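Local coordinates for protein proline dehydrogenase (Bradyrhizobium japonicum USDA 110, PDB 3HAZ) that probably oxidises L-proline to L-glutamate in two steps, pairing an FAD-dependent proline dehydrogenase with an NAD-dependent aldehyde dehydrogenase in one chain, at residues A[200-208]-A[812-820]; A[267-278]-A[300-311]. One frame throughout, in Å; residues are numbered along the deposited sequence.

Contact 1: residues A[200-208]-A[812-820]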
loop_
_atom_site.group_PDB
_atom_site.type_symbol
_atom_site.label_atom_id
_atom_site.label_comp_id
_atom_site.label_asym_id
_atom_site.label_seq_id
_atom_site.Cartn_x
_atom_site.Cartn_y
_atom_site.Cartn_z
ATOM N N GLY A 200 -51.158 7.704 8.932
ATOM C CA GLY A 200 -50.852 9.126 8.934
ATOM C C GLY A 200 -51.897 10.039 8.318
ATOM O O GLY A 200 -51.698 10.589 7.238
ATOM N N ALA A 201 -53.021 10.211 8.997
ATOM C CA ALA A 201 -53.957 11.255 8.600
ATOM C C ALA A 201 -53.217 12.594 8.542
ATOM O O ALA A 201 -52.493 12.957 9.467
ATOM C CB ALA A 201 -55.113 11.337 9.579
ATOM N N ARG A 202 -53.388 13.315 7.443
ATOM C CA ARG A 202 -52.848 14.663 7.318
ATOM C C ARG A 202 -53.898 15.718 7.653
ATOM O O ARG A 202 -53.567 16.860 7.967
ATOM C CB ARG A 202 -52.332 14.898 5.897
ATOM C CG ARG A 202 -50.862 14.575 5.706
ATOM C CD ARG A 202 -50.534 13.141 6.071
ATOM N NE ARG A 202 -49.119 12.845 5.862
ATOM C CZ ARG A 202 -48.614 11.621 5.771
ATOM N NH1 ARG A 202 -47.312 11.461 5.574
ATOM N NH2 ARG A 202 -49.410 10.557 5.869
ATOM N N THR A 203 -55.169 15.340 7.568
ATOM C CA THR A 203 -56.258 16.292 7.770
ATOM C C THR A 203 -57.274 15.706 8.735
ATOM O O THR A 203 -57.273 14.500 8.989
ATOM C CB THR A 203 -56.969 16.635 6.444
ATOM O OG1 THR A 203 -57.842 15.561 6.071
ATOM C CG2 THR A 203 -55.947 16.868 5.331
ATOM N N ALA A 204 -58.131 16.565 9.277
ATOM C CA ALA A 204 -59.219 16.127 10.139
ATOM C C ALA A 204 -60.152 15.202 9.363
ATOM O O ALA A 204 -60.608 14.176 9.877
ATOM C CB ALA A 204 -59.986 17.340 10.699
ATOM N N ALA A 205 -60.430 15.556 8.115
ATOM C CA ALA A 205 -61.268 14.704 7.285
ATOM C C ALA A 205 -60.625 13.328 7.042
ATOM O O ALA A 205 -61.333 12.326 7.004
ATOM C CB ALA A 205 -61.628 15.399 5.967
ATOM N N ASP A 206 -59.296 13.267 6.898
ATOM C CA ASP A 206 -58.622 11.965 6.740
ATOM C C ASP A 206 -58.894 11.086 7.953
ATOM O O ASP A 206 -59.226 9.911 7.817
ATOM C CB ASP A 206 -57.103 12.113 6.631
ATOM C CG ASP A 206 -56.639 12.526 5.253
ATOM O OD1 ASP A 206 -57.324 12.212 4.261
ATOM O OD2 ASP A 206 -55.559 13.156 5.170
ATOM N N ALA A 207 -58.709 11.659 9.142
ATOM C CA ALA A 207 -58.901 10.921 10.387
ATOM C C ALA A 207 -60.316 10.352 10.527
ATOM O O ALA A 207 -60.492 9.264 11.070
ATOM C CB ALA A 207 -58.558 11.793 11.589
ATOM N N ARG A 208 -61.318 11.094 10.053
ATOM C CA ARG A 208 -62.711 10.633 10.095
ATOM C C ARG A 208 -62.935 9.522 9.074
ATOM O O ARG A 208 -63.630 8.537 9.342
ATOM C CB ARG A 208 -63.688 11.785 9.818
ATOM C CG ARG A 208 -63.644 12.916 10.847
ATOM C CD ARG A 208 -64.907 13.791 10.804
ATOM N NE ARG A 208 -65.026 14.540 9.554
ATOM C CZ ARG A 208 -64.403 15.693 9.317
ATOM N NH1 ARG A 208 -63.614 16.219 10.244
ATOM N NH2 ARG A 208 -64.560 16.315 8.155
ATOM N N GLU A 812 -56.182 20.330 -1.299
ATOM C CA GLU A 812 -57.060 20.005 -0.182
ATOM C C GLU A 812 -56.286 19.405 1.007
ATOM O O GLU A 812 -56.609 19.661 2.172
ATOM C CB GLU A 812 -58.156 19.041 -0.663
ATOM C CG GLU A 812 -58.762 18.165 0.415
ATOM C CD GLU A 812 -59.630 17.044 -0.159
ATOM O OE1 GLU A 812 -59.079 16.056 -0.709
ATOM O OE2 GLU A 812 -60.869 17.156 -0.054
ATOM N N MET A 813 -55.265 18.605 0.721
ATOM C CA MET A 813 -54.503 17.971 1.799
ATOM C C MET A 813 -53.572 18.981 2.497
ATOM O O MET A 813 -53.438 18.984 3.724
ATOM C CB MET A 813 -53.726 16.753 1.288
ATOM C CG MET A 813 -53.453 15.720 2.370
ATOM S SD MET A 813 -52.383 14.365 1.857
ATOM C CE MET A 813 -53.382 13.549 0.621
ATOM N N VAL A 814 -52.945 19.851 1.717
ATOM C CA VAL A 814 -52.131 20.925 2.293
ATOM C C VAL A 814 -52.989 21.839 3.182
ATOM O O VAL A 814 -52.601 22.178 4.303
ATOM C CB VAL A 814 -51.409 21.736 1.200
ATOM C CG1 VAL A 814 -50.785 23.010 1.784
ATOM C CG2 VAL A 814 -50.342 20.861 0.511
ATOM N N ALA A 815 -54.172 22.207 2.695
ATOM C CA ALA A 815 -55.063 23.075 3.457
ATOM C C ALA A 815 -55.524 22.424 4.761
ATOM O O ALA A 815 -55.530 23.062 5.816
ATOM C CB ALA A 815 -56.279 23.503 2.600
ATOM N N GLY A 816 -55.908 21.155 4.680
ATOM C CA GLY A 816 -56.346 20.410 5.847
ATOM C C GLY A 816 -55.222 20.234 6.845
ATOM O O GLY A 816 -55.427 20.301 8.055
ATOM N N ALA A 817 -54.024 19.998 6.333
ATOM C CA ALA A 817 -52.849 19.889 7.188
ATOM C C ALA A 817 -52.524 21.227 7.854
ATOM O O ALA A 817 -52.190 21.278 9.042
ATOM C CB ALA A 817 -51.654 19.374 6.386
ATOM N N ALA A 818 -52.631 22.311 7.091
ATOM C CA ALA A 818 -52.324 23.631 7.623
ATOM C C ALA A 818 -53.291 24.002 8.746
ATOM O O ALA A 818 -52.915 24.668 9.712
ATOM C CB ALA A 818 -52.358 24.681 6.515
ATOM N N ARG A 819 -54.537 23.559 8.619
ATOM C CA ARG A 819 -55.538 23.839 9.637
ATOM C C ARG A 819 -55.174 23.196 10.976
ATOM O O ARG A 819 -55.614 23.657 12.021
ATOM C CB ARG A 819 -56.927 23.368 9.187
ATOM C CG ARG A 819 -58.063 23.894 10.060
ATOM C CD ARG A 819 -59.408 23.257 9.704
ATOM N NE ARG A 819 -59.730 23.387 8.286
ATOM N N GLU A 820 -54.363 22.140 10.944
ATOM C CA GLU A 820 -54.001 21.423 12.167
ATOM C C GLU A 820 -52.814 22.028 12.910
ATOM O O GLU A 820 -52.461 21.561 13.992
ATOM C CB GLU A 820 -53.713 19.948 11.870
ATOM C CG GLU A 820 -54.932 19.151 11.418
ATOM C CD GLU A 820 -56.101 19.225 12.395
ATOM O OE1 GLU A 820 -55.868 19.311 13.621
ATOM O OE2 GLU A 820 -57.262 19.188 11.934
HETATM O O HOH W 1 -57.862 19.554 9.228
#
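Thr203 and Gly816 bring the two backbones together, their CA atoms 4.5 Å apart, where the N-terminal end of helix 204-223 meets the flank of helix 804-819. Gly816 has no side chain, and this lets Thr203 come in close: its CG2 lies against Gly816 CA at 3.6 Å and also touches Met813 O. The carbonyl of Arg202 reaches the same helix surface, its O receiving a CA-H...O contact from Ala817 CA at 3.2 Å.

Thr203 turns one branch to its own helix and the other to helix 804-819. With chi1 at 77°, OG1 sits between the backbone N and the carbonyl carbon and turns back to accept from Asp206 N at 2.8 Å, while CG2 faces the other helix. The weak return bond from Thr203 N to Asp206 OD2 completes a capping box; OD2 also accepts Arg202 N on its anti lone pair. Met813 CG packs on Arg202 CB at 3.8 Å, and its SD lies beside Arg202 CB and CG. Beyond these carbons the arginine bends at chi2 and leads away, NH2 giving a bond to Gly200 O and NH1 a salt bridge to Asp780.

Direct contact is thus mostly apolar, and a water makes the polar link between the two segments: it accepts from Ala204 N at 3.0 Å and donates to Gly816 O and to Glu820 OE2. The other oxygen of Glu820 pairs with Arg254, so the carboxylate spans a water and a charge of the proline dehydrogenase part. The interface between the two catalytic parts thus combines a threonine methyl set on a glycine with a bridging water, and salt bridges to Asp780 and Arg254 run across it in both directions.

Contact 2: residues A[267-278]-A[300-311]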
loop_
_atom_site.group_PDB
_atom_site.type_symbol
_atom_site.label_atom_id
_atom_site.label_comp_id
_atom_site.label_asym_id
_atom_site.label_seq_id
_atom_site.Cartn_x
_atom_site.Cartn_y
_atom_site.Cartn_z
ATOM N N ALA A 267 -62.778 -0.063 19.263
ATOM C CA ALA A 267 -62.586 -1.260 20.087
ATOM C C ALA A 267 -63.925 -1.856 20.534
ATOM O O ALA A 267 -64.099 -3.073 20.546
ATOM C CB ALA A 267 -61.725 -0.933 21.306
ATOM N N GLN A 268 -64.860 -0.987 20.903
ATOM C CA GLN A 268 -66.190 -1.412 21.316
ATOM C C GLN A 268 -66.919 -2.115 20.169
ATOM O O GLN A 268 -67.603 -3.114 20.373
ATOM C CB GLN A 268 -67.004 -0.217 21.808
ATOM C CG GLN A 268 -66.430 0.485 23.051
ATOM C CD GLN A 268 -67.239 1.715 23.443
ATOM O OE1 GLN A 268 -67.990 2.260 22.628
ATOM N NE2 GLN A 268 -67.099 2.153 24.694
ATOM N N ARG A 269 -66.759 -1.589 18.962
ATOM C CA ARG A 269 -67.394 -2.176 17.794
ATOM C C ARG A 269 -66.805 -3.547 17.498
ATOM O O ARG A 269 -67.519 -4.457 17.076
ATOM C CB ARG A 269 -67.230 -1.259 16.587
ATOM C CG ARG A 269 -68.146 -0.039 16.615
ATOM C CD ARG A 269 -67.597 1.060 15.723
ATOM N NE ARG A 269 -68.470 2.225 15.687
ATOM C CZ ARG A 269 -69.482 2.367 14.842
ATOM N NH1 ARG A 269 -69.758 1.411 13.963
ATOM N NH2 ARG A 269 -70.223 3.464 14.879
ATOM N N ALA A 270 -65.496 -3.681 17.710
ATOM C CA ALA A 270 -64.807 -4.952 17.528
ATOM C C ALA A 270 -65.234 -5.937 18.617
ATOM O O ALA A 270 -65.479 -7.111 18.349
ATOM C CB ALA A 270 -63.295 -4.738 17.563
ATOM N N LYS A 271 -65.315 -5.446 19.848
ATOM C CA LYS A 271 -65.749 -6.264 20.971
ATOM C C LYS A 271 -67.127 -6.870 20.709
ATOM O O LYS A 271 -67.355 -8.047 20.981
ATOM C CB LYS A 271 -65.772 -5.438 22.263
ATOM C CG LYS A 271 -66.495 -6.128 23.419
ATOM C CD LYS A 271 -66.281 -5.379 24.727
ATOM C CE LYS A 271 -66.994 -6.051 25.889
ATOM N NZ LYS A 271 -68.445 -5.728 25.925
ATOM N N ALA A 272 -68.037 -6.062 20.171
ATOM C CA ALA A 272 -69.397 -6.518 19.899
ATOM C C ALA A 272 -69.437 -7.703 18.926
ATOM O O ALA A 272 -70.391 -8.469 18.932
ATOM C CB ALA A 272 -70.260 -5.370 19.390
ATOM N N HIS A 273 -68.409 -7.853 18.094
ATOM C CA HIS A 273 -68.311 -9.032 17.235
ATOM C C HIS A 273 -67.281 -10.008 17.778
ATOM O O HIS A 273 -66.941 -10.994 17.116
ATOM C CB HIS A 273 -67.954 -8.653 15.794
ATOM C CG HIS A 273 -69.065 -7.975 15.058
ATOM N ND1 HIS A 273 -70.319 -8.530 14.931
ATOM C CD2 HIS A 273 -69.108 -6.788 14.409
ATOM C CE1 HIS A 273 -71.091 -7.712 14.235
ATOM N NE2 HIS A 273 -70.381 -6.646 13.909
ATOM N N ASP A 274 -66.787 -9.722 18.979
ATOM C CA ASP A 274 -65.780 -10.548 19.639
ATOM C C ASP A 274 -64.579 -10.794 18.734
ATOM O O ASP A 274 -64.153 -11.933 18.557
ATOM C CB ASP A 274 -66.383 -11.885 20.077
ATOM C CG ASP A 274 -65.519 -12.608 21.094
ATOM O OD1 ASP A 274 -64.797 -11.925 21.849
ATOM O OD2 ASP A 274 -65.559 -13.855 21.137
ATOM N N LEU A 275 -64.036 -9.719 18.169
ATOM C CA LEU A 275 -62.911 -9.812 17.241
ATOM C C LEU A 275 -61.568 -9.587 17.932
ATOM O O LEU A 275 -61.506 -9.055 19.034
ATOM C CB LEU A 275 -63.068 -8.791 16.105
ATOM C CG LEU A 275 -64.335 -8.855 15.238
ATOM C CD1 LEU A 275 -64.315 -7.710 14.227
ATOM C CD2 LEU A 275 -64.467 -10.209 14.536
ATOM N N ASN A 276 -60.499 -10.013 17.274
ATOM C CA ASN A 276 -59.157 -9.603 17.646
ATOM C C ASN A 276 -58.951 -8.176 17.115
ATOM O O ASN A 276 -59.186 -7.904 15.936
ATOM C CB ASN A 276 -58.141 -10.571 17.029
ATOM C CG ASN A 276 -56.688 -10.228 17.392
ATOM O OD1 ASN A 276 -55.766 -10.548 16.644
ATOM N ND2 ASN A 276 -56.487 -9.579 18.536
ATOM N N PHE A 277 -58.531 -7.268 17.989
ATOM C CA PHE A 277 -58.357 -5.862 17.636
ATOM C C PHE A 277 -56.926 -5.427 17.980
ATOM O O PHE A 277 -56.575 -5.316 19.153
ATOM C CB PHE A 277 -59.390 -5.024 18.404
ATOM C CG PHE A 277 -59.398 -3.567 18.041
ATOM C CD1 PHE A 277 -60.151 -3.107 16.965
ATOM C CD2 PHE A 277 -58.673 -2.654 18.786
ATOM C CE1 PHE A 277 -60.163 -1.764 16.628
ATOM C CE2 PHE A 277 -58.681 -1.299 18.461
ATOM C CZ PHE A 277 -59.426 -0.854 17.381
ATOM N N THR A 278 -56.103 -5.186 16.960
ATOM C CA THR A 278 -54.676 -4.945 17.182
ATOM C C THR A 278 -54.247 -3.541 16.771
ATOM O O THR A 278 -54.455 -3.131 15.629
ATOM C CB THR A 278 -53.795 -5.971 16.418
ATOM O OG1 THR A 278 -54.300 -7.294 16.625
ATOM C CG2 THR A 278 -52.345 -5.907 16.902
ATOM N N ASP A 300 -60.950 1.731 29.906
ATOM C CA ASP A 300 -62.391 1.958 29.876
ATOM C C ASP A 300 -63.179 0.692 30.213
ATOM O O ASP A 300 -63.001 -0.345 29.578
ATOM C CB ASP A 300 -62.835 2.516 28.525
ATOM C CG ASP A 300 -64.266 3.031 28.552
ATOM O OD1 ASP A 300 -65.197 2.203 28.569
ATOM O OD2 ASP A 300 -64.458 4.263 28.552
ATOM N N PRO A 301 -64.066 0.782 31.213
ATOM C CA PRO A 301 -64.847 -0.358 31.710
ATOM C C PRO A 301 -65.622 -1.072 30.607
ATOM O O PRO A 301 -65.942 -2.249 30.759
ATOM C CB PRO A 301 -65.824 0.289 32.698
ATOM C CG PRO A 301 -65.133 1.545 33.138
ATOM C CD PRO A 301 -64.365 2.026 31.943
ATOM N N SER A 302 -65.918 -0.365 29.520
ATOM C CA SER A 302 -66.685 -0.937 28.415
ATOM C C SER A 302 -65.940 -2.073 27.706
ATOM O O SER A 302 -66.538 -2.823 26.935
ATOM C CB SER A 302 -67.067 0.146 27.399
ATOM O OG SER A 302 -65.936 0.561 26.643
ATOM N N LEU A 303 -64.642 -2.202 27.965
ATOM C CA LEU A 303 -63.846 -3.241 27.305
ATOM C C LEU A 303 -63.675 -4.501 28.164
ATOM O O LEU A 303 -63.013 -5.457 27.763
ATOM C CB LEU A 303 -62.499 -2.686 26.831
ATOM C CG LEU A 303 -62.625 -1.553 25.805
ATOM C CD1 LEU A 303 -61.263 -1.113 25.265
ATOM C CD2 LEU A 303 -63.551 -1.969 24.665
ATOM N N LYS A 304 -64.301 -4.508 29.337
ATOM C CA LYS A 304 -64.313 -5.699 30.182
ATOM C C LYS A 304 -65.007 -6.863 29.475
ATOM O O LYS A 304 -65.896 -6.660 28.641
ATOM C CB LYS A 304 -65.042 -5.412 31.498
ATOM C CG LYS A 304 -64.304 -4.489 32.452
ATOM C CD LYS A 304 -65.216 -4.094 33.621
ATOM C CE LYS A 304 -64.451 -3.346 34.705
ATOM N NZ LYS A 304 -63.368 -4.184 35.300
ATOM N N GLY A 305 -64.603 -8.081 29.819
ATOM C CA GLY A 305 -65.261 -9.276 29.320
ATOM C C GLY A 305 -65.003 -9.545 27.849
ATOM O O GLY A 305 -65.841 -10.123 27.163
ATOM N N TRP A 306 -63.838 -9.123 27.365
ATOM C CA TRP A 306 -63.466 -9.324 25.967
ATOM C C TRP A 306 -61.964 -9.529 25.876
ATOM O O TRP A 306 -61.191 -8.751 26.443
ATOM C CB TRP A 306 -63.918 -8.130 25.125
ATOM C CG TRP A 306 -63.323 -8.050 23.741
ATOM C CD1 TRP A 306 -63.379 -9.002 22.763
ATOM C CD2 TRP A 306 -62.613 -6.938 23.177
ATOM N NE1 TRP A 306 -62.740 -8.555 21.629
ATOM C CE2 TRP A 306 -62.264 -7.291 21.857
ATOM C CE3 TRP A 306 -62.236 -5.683 23.661
ATOM C CZ2 TRP A 306 -61.551 -6.433 21.018
ATOM C CZ3 TRP A 306 -61.534 -4.829 22.824
ATOM C CH2 TRP A 306 -61.199 -5.209 21.519
ATOM N N ASP A 307 -61.554 -10.585 25.177
ATOM C CA ASP A 307 -60.155 -11.011 25.165
ATOM C C ASP A 307 -59.414 -10.685 23.856
ATOM O O ASP A 307 -58.310 -11.188 23.619
ATOM C CB ASP A 307 -60.058 -12.523 25.434
ATOM C CG ASP A 307 -60.669 -12.934 26.772
ATOM O OD1 ASP A 307 -60.832 -12.070 27.660
ATOM O OD2 ASP A 307 -60.980 -14.135 26.935
ATOM N N GLY A 308 -60.005 -9.846 23.014
ATOM C CA GLY A 308 -59.444 -9.599 21.692
ATOM C C GLY A 308 -58.567 -8.366 21.527
ATOM O O GLY A 308 -57.897 -8.211 20.501
ATOM N N PHE A 309 -58.568 -7.483 22.522
ATOM C CA PHE A 309 -57.783 -6.254 22.432
ATOM C C PHE A 309 -56.298 -6.553 22.523
ATOM O O PHE A 309 -55.882 -7.457 23.245
ATOM C CB PHE A 309 -58.174 -5.254 23.520
ATOM C CG PHE A 309 -57.495 -3.917 23.385
ATOM C CD1 PHE A 309 -58.072 -2.901 22.637
ATOM C CD2 PHE A 309 -56.278 -3.675 24.004
ATOM C CE1 PHE A 309 -57.450 -1.673 22.507
ATOM C CE2 PHE A 309 -55.648 -2.446 23.872
ATOM C CZ PHE A 309 -56.237 -1.445 23.125
ATOM N N GLY A 310 -55.502 -5.779 21.793
ATOM C CA GLY A 310 -54.068 -5.985 21.781
ATOM C C GLY A 310 -53.284 -4.971 20.971
ATOM O O GLY A 310 -53.837 -3.992 20.447
ATOM N N LEU A 311 -51.982 -5.218 20.869
ATOM C CA LEU A 311 -51.073 -4.302 20.197
ATOM C C LEU A 311 -49.865 -5.061 19.676
ATOM O O LEU A 311 -49.577 -6.181 20.116
ATOM C CB LEU A 311 -50.593 -3.226 21.163
ATOM C CG LEU A 311 -49.383 -3.618 22.022
ATOM C CD1 LEU A 311 -48.769 -2.386 22.680
ATOM C CD2 LEU A 311 -49.763 -4.655 23.069
HETATM O O HOH W 2 -63.554 -12.343 24.185
#
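Lys271 lies over one face of the Trp306 indole and carries on past it. Its CA makes a CH-pi contact with the five-membered ring, 3.7 Å from the centroid and 9° off the normal; Lys271 CB meets Trp306 CD2 at 3.6 Å. With CG anti to the backbone N (chi1 168°), the chain continues over Trp306 CB and CG, CD reaches Ser302 O and CE comes to Lys304 O. A final bend at chi4 leaves NZ near both carbonyls, 3.6 Å from Ser302 O, without a hydrogen bond to either.

On the opposite face the backbone N atoms of Gly308 and Phe309 sit toward the rim. At the edge, Trp306 NE1 donates to Leu275 O at 2.9 Å, nearly in the ring plane, and Phe277 CB abuts Trp306 CH2. Gly308 O is gripped twice, by Phe277 N and by Asn276 ND2, each at 2.8 Å.

Trp306 sits between the end of helix 252-272, closed by a Schellman motif at Asp274, and the parallel strands 276-279 and 309-314. In the TIM-type barrel, strand 276-279 pairs also with 235-238, and 309-314 with 338-343, where FAD-binding Arg341 touches Thr278.

How the contacts relate
From the N terminus the chain first passes 200-208, the start of helix 204-223 in the proline dehydrogenase part. It then runs through helix 252-272 and strand 276-279, crosses helix 287-298 and returns through 300-311 into strand 309-314, so that contact 2 closes a loop of 21 intervening residues. Contact 1 closes only at 812-820 in the aldehyde dehydrogenase part, with 603 residues between it and 200-208; its loop encloses that of contact 2, and the two do not cross. Contact 2 joins adjacent elements within the barrel, whereas contact 1 ties the two catalytic parts together. Their centres lie 28 Å apart and their nearest atoms about 10 Å, without touching.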